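Side-chain contacts in aminotransferase (Psychrobacter arcticus 273-4, PDB 3IF2), which probably transfers amino groups between amino acids and keto acids with pyridoxal 5'-phosphate as cofactor, possibly as a valine-pyruvate transaminase: residues N117-L122 / I156-V161; T216-N221 / E397-G402; V345-Q350 / D428-I433; A341-K346 / A421-L426. All coordinates share one frame; numbering follows the deposited sequence.

Contacts 1 and 2 are buried around the cofactor, whereas contacts 3 and 4 lie farther out, between two helices and away from the annotated sites. Aromatic rings dominate the first pair: an edge-to-face stack in contact 1, and in contact 2 a proline on a phenylalanine face beside a polar bond to the cofactor. These two touch where Ile156 packs on Phe399. Contacts 3 and 4, with centres about 8 Å apart, are neighbouring stations of one interface between helices 324-351 and 423-441. Contact 3 is aliphatic and covered by a sheet, while contact 4, at the start of helix 423-441, brings a solvent-exposed glutamate and a helix cap.

Contact 1: N117-L122 / I156-V161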
# COMPACT_ATOMS: atom_id res chain seq x y z
N ASN A 117 2.23 6.22 -2.43
CA ASN A 117 1.48 5.24 -3.20
C ASN A 117 0.84 5.96 -4.40
O ASN A 117 0.86 5.44 -5.53
CB ASN A 117 0.42 4.62 -2.28
CG ASN A 117 -0.05 3.25 -2.70
OD1 ASN A 117 -1.22 2.91 -2.54
ND2 ASN A 117 0.88 2.43 -3.15
N ALA A 118 0.33 7.17 -4.18
CA ALA A 118 -0.21 7.99 -5.27
C ALA A 118 0.85 8.29 -6.34
O ALA A 118 0.56 8.19 -7.52
CB ALA A 118 -0.84 9.28 -4.75
N PHE A 119 2.08 8.61 -5.94
CA PHE A 119 3.13 8.94 -6.92
C PHE A 119 3.64 7.72 -7.65
O PHE A 119 3.94 7.83 -8.84
CB PHE A 119 4.29 9.73 -6.31
CG PHE A 119 3.84 10.88 -5.50
CD1 PHE A 119 2.95 11.83 -6.03
CD2 PHE A 119 4.27 11.02 -4.19
CE1 PHE A 119 2.51 12.90 -5.25
CE2 PHE A 119 3.83 12.06 -3.43
CZ PHE A 119 2.96 13.01 -3.96
N PHE A 120 3.72 6.58 -6.97
CA PHE A 120 4.06 5.31 -7.62
C PHE A 120 3.04 5.02 -8.73
O PHE A 120 3.43 4.64 -9.83
CB PHE A 120 4.16 4.15 -6.62
CG PHE A 120 4.38 2.82 -7.27
CD1 PHE A 120 5.61 2.50 -7.81
CD2 PHE A 120 3.34 1.91 -7.39
CE1 PHE A 120 5.83 1.26 -8.45
CE2 PHE A 120 3.54 0.67 -8.02
CZ PHE A 120 4.79 0.35 -8.55
N TYR A 121 1.76 5.25 -8.47
CA TYR A 121 0.74 5.08 -9.50
C TYR A 121 0.86 6.13 -10.61
O TYR A 121 1.06 5.76 -11.77
CB TYR A 121 -0.70 5.08 -8.95
CG TYR A 121 -1.08 3.95 -7.99
CD1 TYR A 121 -0.44 2.71 -7.97
CD2 TYR A 121 -2.18 4.12 -7.14
CE1 TYR A 121 -0.85 1.70 -7.09
CE2 TYR A 121 -2.61 3.14 -6.27
CZ TYR A 121 -1.95 1.93 -6.23
OH TYR A 121 -2.39 0.95 -5.39
N LEU A 122 0.77 7.42 -10.23
CA LEU A 122 0.77 8.52 -11.19
C LEU A 122 2.02 8.60 -12.09
O LEU A 122 1.89 8.82 -13.30
CB LEU A 122 0.49 9.88 -10.52
CG LEU A 122 -0.88 10.11 -9.83
CD1 LEU A 122 -0.85 11.42 -8.99
CD2 LEU A 122 -2.05 10.10 -10.85
N ILE A 156 12.94 14.09 -2.71
CA ILE A 156 13.81 12.91 -2.81
C ILE A 156 13.02 11.61 -3.12
O ILE A 156 13.52 10.75 -3.85
CB ILE A 156 14.70 12.76 -1.52
CG1 ILE A 156 15.79 11.68 -1.67
CG2 ILE A 156 13.86 12.48 -0.30
CD1 ILE A 156 16.80 11.66 -0.51
N GLY A 157 11.82 11.50 -2.57
CA GLY A 157 10.94 10.33 -2.76
C GLY A 157 10.33 10.06 -4.13
O GLY A 157 9.79 8.96 -4.36
N TYR A 158 10.36 11.05 -5.01
CA TYR A 158 9.94 10.86 -6.39
C TYR A 158 10.95 10.00 -7.16
O TYR A 158 10.53 9.22 -8.00
CB TYR A 158 9.82 12.19 -7.17
CG TYR A 158 8.81 13.20 -6.67
CD1 TYR A 158 7.61 12.83 -6.04
CD2 TYR A 158 9.00 14.55 -6.95
CE1 TYR A 158 6.68 13.81 -5.61
CE2 TYR A 158 8.09 15.52 -6.54
CZ TYR A 158 6.94 15.16 -5.87
OH TYR A 158 6.07 16.16 -5.48
N SER A 159 12.24 10.16 -6.87
CA SER A 159 13.39 9.53 -7.58
C SER A 159 13.27 8.16 -8.22
O SER A 159 13.56 8.00 -9.41
CB SER A 159 14.61 9.42 -6.65
OG SER A 159 15.07 10.69 -6.26
N ASP A 160 12.85 7.17 -7.43
CA ASP A 160 12.94 5.76 -7.85
C ASP A 160 11.63 5.00 -8.05
O ASP A 160 11.66 3.77 -8.14
CB ASP A 160 13.82 5.04 -6.80
CG ASP A 160 15.25 5.63 -6.67
OD1 ASP A 160 15.79 6.26 -7.61
OD2 ASP A 160 15.86 5.42 -5.60
N VAL A 161 10.50 5.71 -8.18
CA VAL A 161 9.20 5.01 -8.29
C VAL A 161 8.93 4.35 -9.65
O VAL A 161 8.06 3.49 -9.73
CB VAL A 161 7.98 5.91 -7.90
CG1 VAL A 161 8.17 6.48 -6.48
CG2 VAL A 161 7.74 7.01 -8.91
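The pyridoxal phosphate pocket of this class I/II aminotransferase is backed here by Phe119 on helix 115-125, which meets Tyr158 in a T-shaped pair. Tyr158 presents its ring edge, and its CE1 lies 3.8 Å above the plane of the Phe119 ring, close to the centre. The ring planes stand at 82°, with centroids 5.2 Å apart. In Tyr158, CG lies anti to the carbonyl carbon (chi1 -61°), which swings the ring toward Phe119 although its CB does not point there. The hydroxyl is bonded to Asp245, which itself hydrogen-bonds the cofactor and so places Tyr158 in the second shell of the site. The Phe119 ring touches the cofactor directly.

One helical position on, the apolar packing passes to Val161, at the end of the type I turn that starts at Tyr158. Val161 directs its CB at the helix, and its CG2 rests 3.9 Å from Phe119 O. Phe120 runs antiparallel alongside Val161, its CD1 4.2 Å from Val161 CB and meeting Val161 O obliquely at 3.3 Å. That oxygen and Phe120 O both accept bonds from Asn124 ND2, which ties the turn to the helix. Ser159 OG, within the turn, donates back to Ile156 O over 2.9 Å. Val303 and Val304 of the second subunit pack on Val161 and Phe120. Cofactor on one side of the helix, through Phe119, and the second subunit on another, through Phe120, fit the fold type I architecture of pyridoxal phosphate enzymes, whose active sites lie near the subunit interface.

Contact 2: T216-N221 / E397-G402. With PLP (pyridoxal-5'-phosphate), chain C.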
# COMPACT_ATOMS: atom_id res chain seq x y z
N THR A 216 7.45 22.94 -1.28
CA THR A 216 8.41 21.94 -1.69
C THR A 216 9.27 21.39 -0.56
O THR A 216 9.71 22.13 0.32
CB THR A 216 9.32 22.51 -2.79
OG1 THR A 216 8.51 22.96 -3.87
CG2 THR A 216 10.32 21.47 -3.30
N ASN A 217 9.45 20.07 -0.60
CA ASN A 217 10.41 19.32 0.20
C ASN A 217 11.51 19.23 -0.86
O ASN A 217 11.25 18.71 -1.95
CB ASN A 217 9.85 17.92 0.58
CG ASN A 217 10.86 17.04 1.36
OD1 ASN A 217 12.04 17.28 1.34
ND2 ASN A 217 10.36 15.99 2.02
N PRO A 218 12.75 19.64 -0.54
CA PRO A 218 13.38 20.07 0.70
C PRO A 218 13.56 21.56 0.93
O PRO A 218 14.14 21.93 1.95
CB PRO A 218 14.79 19.53 0.48
CG PRO A 218 15.06 19.94 -0.95
CD PRO A 218 13.71 19.85 -1.66
N THR A 219 13.11 22.40 0.01
CA THR A 219 13.46 23.82 0.01
C THR A 219 12.65 24.74 0.87
O THR A 219 13.17 25.74 1.36
CB THR A 219 13.39 24.37 -1.42
OG1 THR A 219 12.06 24.16 -1.92
CG2 THR A 219 14.39 23.68 -2.31
N GLY A 220 11.38 24.41 1.05
CA GLY A 220 10.43 25.30 1.69
C GLY A 220 9.87 26.32 0.70
O GLY A 220 9.11 27.22 1.10
N ASN A 221 10.18 26.16 -0.60
CA ASN A 221 9.75 27.07 -1.65
C ASN A 221 8.28 26.88 -1.99
O ASN A 221 7.81 25.73 -2.08
CB ASN A 221 10.56 26.86 -2.95
CG ASN A 221 10.28 27.94 -4.00
OD1 ASN A 221 10.37 29.13 -3.72
ND2 ASN A 221 9.92 27.52 -5.20
N GLU A 397 22.73 16.60 -2.86
CA GLU A 397 22.88 15.87 -4.10
C GLU A 397 21.78 14.83 -4.44
O GLU A 397 21.70 14.42 -5.59
CB GLU A 397 24.28 15.27 -4.25
CG GLU A 397 24.63 14.10 -3.36
CD GLU A 397 26.03 13.57 -3.70
OE1 GLU A 397 27.03 14.24 -3.31
OE2 GLU A 397 26.11 12.50 -4.36
N TYR A 398 20.95 14.46 -3.47
CA TYR A 398 19.84 13.50 -3.69
C TYR A 398 18.49 14.13 -4.03
O TYR A 398 17.52 13.40 -4.27
CB TYR A 398 19.70 12.56 -2.48
CG TYR A 398 20.98 11.84 -2.14
CD1 TYR A 398 21.61 11.01 -3.09
CD2 TYR A 398 21.58 11.97 -0.87
CE1 TYR A 398 22.83 10.34 -2.79
CE2 TYR A 398 22.80 11.29 -0.56
CZ TYR A 398 23.41 10.48 -1.53
OH TYR A 398 24.58 9.82 -1.23
N PHE A 399 18.41 15.46 -4.10
CA PHE A 399 17.16 16.18 -4.36
C PHE A 399 17.05 16.75 -5.78
O PHE A 399 16.31 17.69 -6.00
CB PHE A 399 16.95 17.29 -3.30
CG PHE A 399 16.77 16.78 -1.91
CD1 PHE A 399 15.51 16.48 -1.42
CD2 PHE A 399 17.86 16.63 -1.07
CE1 PHE A 399 15.32 16.01 -0.10
CE2 PHE A 399 17.70 16.18 0.24
CZ PHE A 399 16.42 15.86 0.73
N PHE A 400 17.73 16.14 -6.74
CA PHE A 400 17.68 16.56 -8.14
C PHE A 400 17.41 15.30 -8.97
O PHE A 400 18.33 14.74 -9.55
CB PHE A 400 19.01 17.23 -8.52
CG PHE A 400 19.31 18.50 -7.76
CD1 PHE A 400 19.99 18.46 -6.54
CD2 PHE A 400 18.94 19.73 -8.27
CE1 PHE A 400 20.29 19.65 -5.83
CE2 PHE A 400 19.24 20.92 -7.58
CZ PHE A 400 19.91 20.88 -6.35
N PRO A 401 16.14 14.82 -8.98
CA PRO A 401 15.79 13.63 -9.75
C PRO A 401 15.97 13.85 -11.25
O PRO A 401 15.54 14.88 -11.78
CB PRO A 401 14.30 13.42 -9.43
CG PRO A 401 14.09 14.09 -8.20
CD PRO A 401 14.98 15.27 -8.19
N GLY A 402 16.61 12.88 -11.90
CA GLY A 402 16.87 12.93 -13.32
C GLY A 402 17.96 13.91 -13.78
O GLY A 402 18.10 14.09 -14.99
N1 PLP C . 5.10 14.90 -0.66
C2 PLP C . 6.13 15.57 -0.04
C2A PLP C . 6.52 16.91 -0.58
C3 PLP C . 6.76 14.99 1.09
O3 PLP C . 7.78 15.62 1.74
C4 PLP C . 6.35 13.72 1.55
C4A PLP C . 7.24 13.03 2.57
O4A PLP C . 6.77 12.50 3.59
C5 PLP C . 5.28 13.05 0.87
C6 PLP C . 4.68 13.68 -0.24
C5A PLP C . 4.78 11.64 1.26
O4P PLP C . 3.78 11.64 2.26
P PLP C . 2.92 10.32 2.56
O1P PLP C . 3.15 9.06 1.76
O2P PLP C . 1.54 10.81 2.31
O3P PLP C . 3.18 10.02 3.99
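Pro218 lies against one face of the Phe399 ring in a CH-pi contact, CB sitting 3.8 Å from the ring centroid and 22° off its normal. Pro218 CG reaches toward the root of the same ring, 3.5 Å from Phe399 CD1, so ring and pyrrolidine overlap along one side. The peptide bond before Pro218 is cis, as is the corresponding asparagine-proline bond in aspartate aminotransferases.

The polar interactions centre on Asn217. Its ND2 donates to PLP O3 over 2.6 Å in a nearly straight bond, with an N-H...acceptor angle of 170°. The other end of the amide, OD1, passes obliquely by Phe399 CE1 at 3.8 Å and accepts from Arg416 NH1. Gripped at both ends, the amide has its rotation fixed. Farther along the loop, Asn221 N donates to Thr219 OG1 over 3.0 Å, an ST turn.

The loop 216-221 joins strand 207-213 to helix 225-237. The loop 397-402 lies between strands 394-395 and 414-418. Trp369 of strand 367-372 adjoins Pro218, while Arg416 of strand 414-418 touches both Pro218 and Phe399.

Contact 3: V345-Q350 / D428-I433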
# COMPACT_ATOMS: atom_id res chain seq x y z
N VAL A 345 16.26 29.85 12.31
CA VAL A 345 16.96 30.96 11.59
C VAL A 345 17.81 31.80 12.56
O VAL A 345 18.96 32.14 12.23
CB VAL A 345 15.98 31.89 10.81
CG1 VAL A 345 16.70 33.13 10.24
CG2 VAL A 345 15.26 31.14 9.70
N LYS A 346 17.23 32.15 13.72
CA LYS A 346 17.89 32.91 14.80
C LYS A 346 19.20 32.19 15.14
O LYS A 346 20.28 32.79 15.02
CB LYS A 346 16.96 32.96 16.04
CG LYS A 346 17.40 33.64 17.38
CD LYS A 346 16.87 35.08 17.54
CE LYS A 346 16.62 35.46 19.03
NZ LYS A 346 17.79 35.22 19.93
N LEU A 347 19.08 30.90 15.48
CA LEU A 347 20.23 30.06 15.86
C LEU A 347 21.28 29.92 14.76
O LEU A 347 22.47 29.98 15.05
CB LEU A 347 19.77 28.68 16.34
CG LEU A 347 18.88 28.60 17.59
CD1 LEU A 347 18.41 27.13 17.73
CD2 LEU A 347 19.55 29.12 18.86
N LEU A 348 20.84 29.77 13.50
CA LEU A 348 21.76 29.66 12.35
C LEU A 348 22.54 30.96 12.15
O LEU A 348 23.74 30.92 11.90
CB LEU A 348 21.05 29.22 11.05
CG LEU A 348 20.58 27.77 10.96
CD1 LEU A 348 19.69 27.57 9.78
CD2 LEU A 348 21.74 26.81 10.88
N LYS A 349 21.86 32.10 12.30
CA LYS A 349 22.51 33.42 12.22
C LYS A 349 23.48 33.71 13.37
O LYS A 349 24.37 34.50 13.19
CB LYS A 349 21.50 34.56 12.01
CG LYS A 349 20.89 34.53 10.60
CD LYS A 349 20.19 35.83 10.20
CE LYS A 349 19.89 35.87 8.68
NZ LYS A 349 21.10 35.84 7.76
N GLN A 350 23.32 33.08 14.54
CA GLN A 350 24.30 33.23 15.64
C GLN A 350 25.54 32.39 15.36
O GLN A 350 26.64 32.81 15.67
CB GLN A 350 23.74 32.82 17.00
CG GLN A 350 22.73 33.79 17.52
CD GLN A 350 21.89 33.26 18.69
OE1 GLN A 350 21.91 32.07 19.04
NE2 GLN A 350 21.11 34.16 19.29
N ASP A 428 21.48 22.05 19.86
CA ASP A 428 22.66 21.17 19.84
C ASP A 428 23.19 20.92 18.42
O ASP A 428 24.39 21.03 18.18
CB ASP A 428 22.33 19.81 20.49
CG ASP A 428 22.01 19.91 21.99
OD1 ASP A 428 22.13 20.99 22.60
OD2 ASP A 428 21.63 18.86 22.54
N GLY A 429 22.28 20.58 17.51
CA GLY A 429 22.58 20.28 16.11
C GLY A 429 23.18 21.45 15.37
O GLY A 429 24.23 21.30 14.75
N ILE A 430 22.53 22.61 15.47
CA ILE A 430 23.03 23.84 14.84
C ILE A 430 24.38 24.26 15.44
O ILE A 430 25.24 24.74 14.69
CB ILE A 430 21.98 24.97 14.87
CG1 ILE A 430 20.80 24.61 13.98
CG2 ILE A 430 22.56 26.30 14.38
CD1 ILE A 430 19.64 25.52 14.15
N LYS A 431 24.58 24.06 16.75
CA LYS A 431 25.88 24.35 17.40
C LYS A 431 27.02 23.56 16.70
O LYS A 431 28.04 24.16 16.35
CB LYS A 431 25.85 24.03 18.91
CG LYS A 431 27.11 24.44 19.73
CD LYS A 431 26.98 23.95 21.19
CE LYS A 431 28.14 24.36 22.08
NZ LYS A 431 29.45 23.85 21.58
N VAL A 432 26.80 22.26 16.48
CA VAL A 432 27.78 21.37 15.81
C VAL A 432 27.94 21.75 14.34
O VAL A 432 29.07 21.81 13.84
CB VAL A 432 27.41 19.85 15.96
CG1 VAL A 432 28.46 18.95 15.28
CG2 VAL A 432 27.28 19.46 17.43
N ILE A 433 26.82 21.99 13.64
CA ILE A 433 26.84 22.48 12.25
C ILE A 433 27.66 23.76 12.14
O ILE A 433 28.46 23.90 11.21
CB ILE A 433 25.42 22.73 11.68
CG1 ILE A 433 24.68 21.40 11.45
CG2 ILE A 433 25.48 23.50 10.35
CD1 ILE A 433 23.19 21.54 11.21
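No aromatic ring or side-chain amide enters where Leu347 and Leu348 receive Ile430. The flat group that does take part is the peptide of Leu347, whose O lies 3.7 Å from Ile430 CG2. All else across the contact is aliphatic carbon. Ile430 fits its two branches against successive residues of the other helix. Its CG1 arm, anti to the carbonyl carbon (chi1 -68°) and extended beyond, carries CD1 to 3.8 Å from Leu347 CB. CG2, the shorter branch, sits 3.6 Å from Leu348 CD2. Leu348 also meets the long arm, with its CG 4.0 Å from Ile430 CD1, so the isoleucine lies across both leucines. Each leucine crosses it at about a right angle.

The two helices, 324-351 and 423-441, run here in the same direction and belong to the C-terminal part of the fold type I chain, where helices pack on one side of a sheet. Leu348 faces that sheet, touching Leu368 and Leu370 of strand 367-372 and Met417 of strand 414-418, as well as Leu357 and Ile359 of strand 357-360. Met417 touches Ile430 too, so the sheet side of the contact is shared by both helices.

Contact 4: A341-K346 / A421-L426; sequences ATLAVK and ADEQTL
Leu343 and Glu423 make the closest approach between 341-346 and 421-426, on helix 324-351 and the first turn of helix 423-441, neighbouring helices in the C-terminal part of the fold type I chain. Leu343 CD2 comes to 3.6 Å from Glu423 CG and 3.8 Å from its CD; the two side chains cross at about a right angle, with the Leu343 methyl set against the Glu423 stem. Glu423 has CG anti to the backbone N (chi1 -174°) and runs on extended, which carries the stem to that methyl. Although this is the tight spot, it is also the solvent side, since Glu423 is exposed and Leu343 partly so.

The inner side is buried but looser between the two helices. Ala344 CB and Leu426 CD2 are 4.4 Å apart, and further cover comes from the surroundings: Ile419 and Leu368 touch Ala344, and Leu37 touches Leu426.

Helix 423-441 starts at an N-cap residue, Asp422, whose carboxylate takes up a backbone N-H of the first turn. Thr425 N donates to Asp422 OD1 over 3.2 Å at an N-H...acceptor angle of 151°, approaching from above, 44° out of the carboxylate plane.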
# COMPACT_ATOMS: atom_id res chain seq x y z
N ALA A 341 10.73 27.43 12.67
CA ALA A 341 11.58 27.95 11.57
C ALA A 341 12.27 29.24 12.00
O ALA A 341 13.47 29.41 11.76
CB ALA A 341 10.75 28.16 10.27
N THR A 342 11.51 30.13 12.65
CA THR A 342 12.03 31.40 13.18
C THR A 342 13.15 31.19 14.18
O THR A 342 14.21 31.84 14.10
CB THR A 342 10.90 32.24 13.82
OG1 THR A 342 9.87 32.43 12.84
CG2 THR A 342 11.40 33.61 14.35
N LEU A 343 12.91 30.29 15.13
CA LEU A 343 13.90 29.88 16.13
C LEU A 343 15.16 29.32 15.46
O LEU A 343 16.26 29.67 15.85
CB LEU A 343 13.29 28.80 17.03
CG LEU A 343 14.12 28.12 18.13
CD1 LEU A 343 14.65 29.18 19.17
CD2 LEU A 343 13.25 27.01 18.75
N ALA A 344 14.97 28.45 14.47
CA ALA A 344 16.08 27.84 13.72
C ALA A 344 16.92 28.90 12.99
O ALA A 344 18.14 28.86 13.06
CB ALA A 344 15.56 26.76 12.75
N VAL A 345 16.26 29.85 12.31
CA VAL A 345 16.96 30.96 11.59
C VAL A 345 17.81 31.80 12.56
O VAL A 345 18.96 32.14 12.23
CB VAL A 345 15.98 31.89 10.81
CG1 VAL A 345 16.70 33.13 10.24
CG2 VAL A 345 15.26 31.14 9.70
N LYS A 346 17.23 32.15 13.72
CA LYS A 346 17.89 32.91 14.80
C LYS A 346 19.20 32.19 15.14
O LYS A 346 20.28 32.79 15.02
CB LYS A 346 16.96 32.96 16.04
CG LYS A 346 17.40 33.64 17.38
CD LYS A 346 16.87 35.08 17.54
CE LYS A 346 16.62 35.46 19.03
NZ LYS A 346 17.79 35.22 19.93
N ALA A 421 11.91 18.97 14.65
CA ALA A 421 12.59 18.44 15.85
C ALA A 421 12.39 19.33 17.07
O ALA A 421 12.11 20.52 16.93
CB ALA A 421 14.11 18.26 15.58
N ASP A 422 12.51 18.76 18.27
CA ASP A 422 12.34 19.56 19.48
C ASP A 422 13.46 20.61 19.58
O ASP A 422 14.52 20.50 18.94
CB ASP A 422 12.13 18.74 20.77
CG ASP A 422 13.36 17.97 21.20
OD1 ASP A 422 14.39 18.58 21.63
OD2 ASP A 422 13.28 16.72 21.19
N GLU A 423 13.18 21.61 20.39
CA GLU A 423 14.04 22.77 20.53
C GLU A 423 15.47 22.40 20.90
O GLU A 423 16.40 22.87 20.25
CB GLU A 423 13.39 23.72 21.54
CG GLU A 423 14.09 25.07 21.71
CD GLU A 423 13.21 26.10 22.40
OE1 GLU A 423 11.94 26.03 22.32
OE2 GLU A 423 13.80 27.02 23.01
N GLN A 424 15.65 21.51 21.88
CA GLN A 424 17.01 21.13 22.30
C GLN A 424 17.82 20.43 21.19
O GLN A 424 19.04 20.62 21.13
CB GLN A 424 17.00 20.31 23.61
CG GLN A 424 18.38 20.18 24.32
CD GLN A 424 19.05 21.55 24.67
OE1 GLN A 424 18.37 22.52 25.01
NE2 GLN A 424 20.38 21.60 24.57
N THR A 425 17.15 19.65 20.33
CA THR A 425 17.81 19.01 19.20
C THR A 425 18.32 20.08 18.21
O THR A 425 19.44 20.00 17.75
CB THR A 425 16.91 17.94 18.50
OG1 THR A 425 16.50 16.95 19.45
CG2 THR A 425 17.66 17.24 17.37
N LEU A 426 17.49 21.09 17.92
CA LEU A 426 17.87 22.20 17.03
C LEU A 426 19.03 23.05 17.57
O LEU A 426 19.90 23.46 16.78
CB LEU A 426 16.67 23.11 16.69
CG LEU A 426 15.60 22.62 15.69
CD1 LEU A 426 14.30 23.43 15.87
CD2 LEU A 426 16.09 22.67 14.22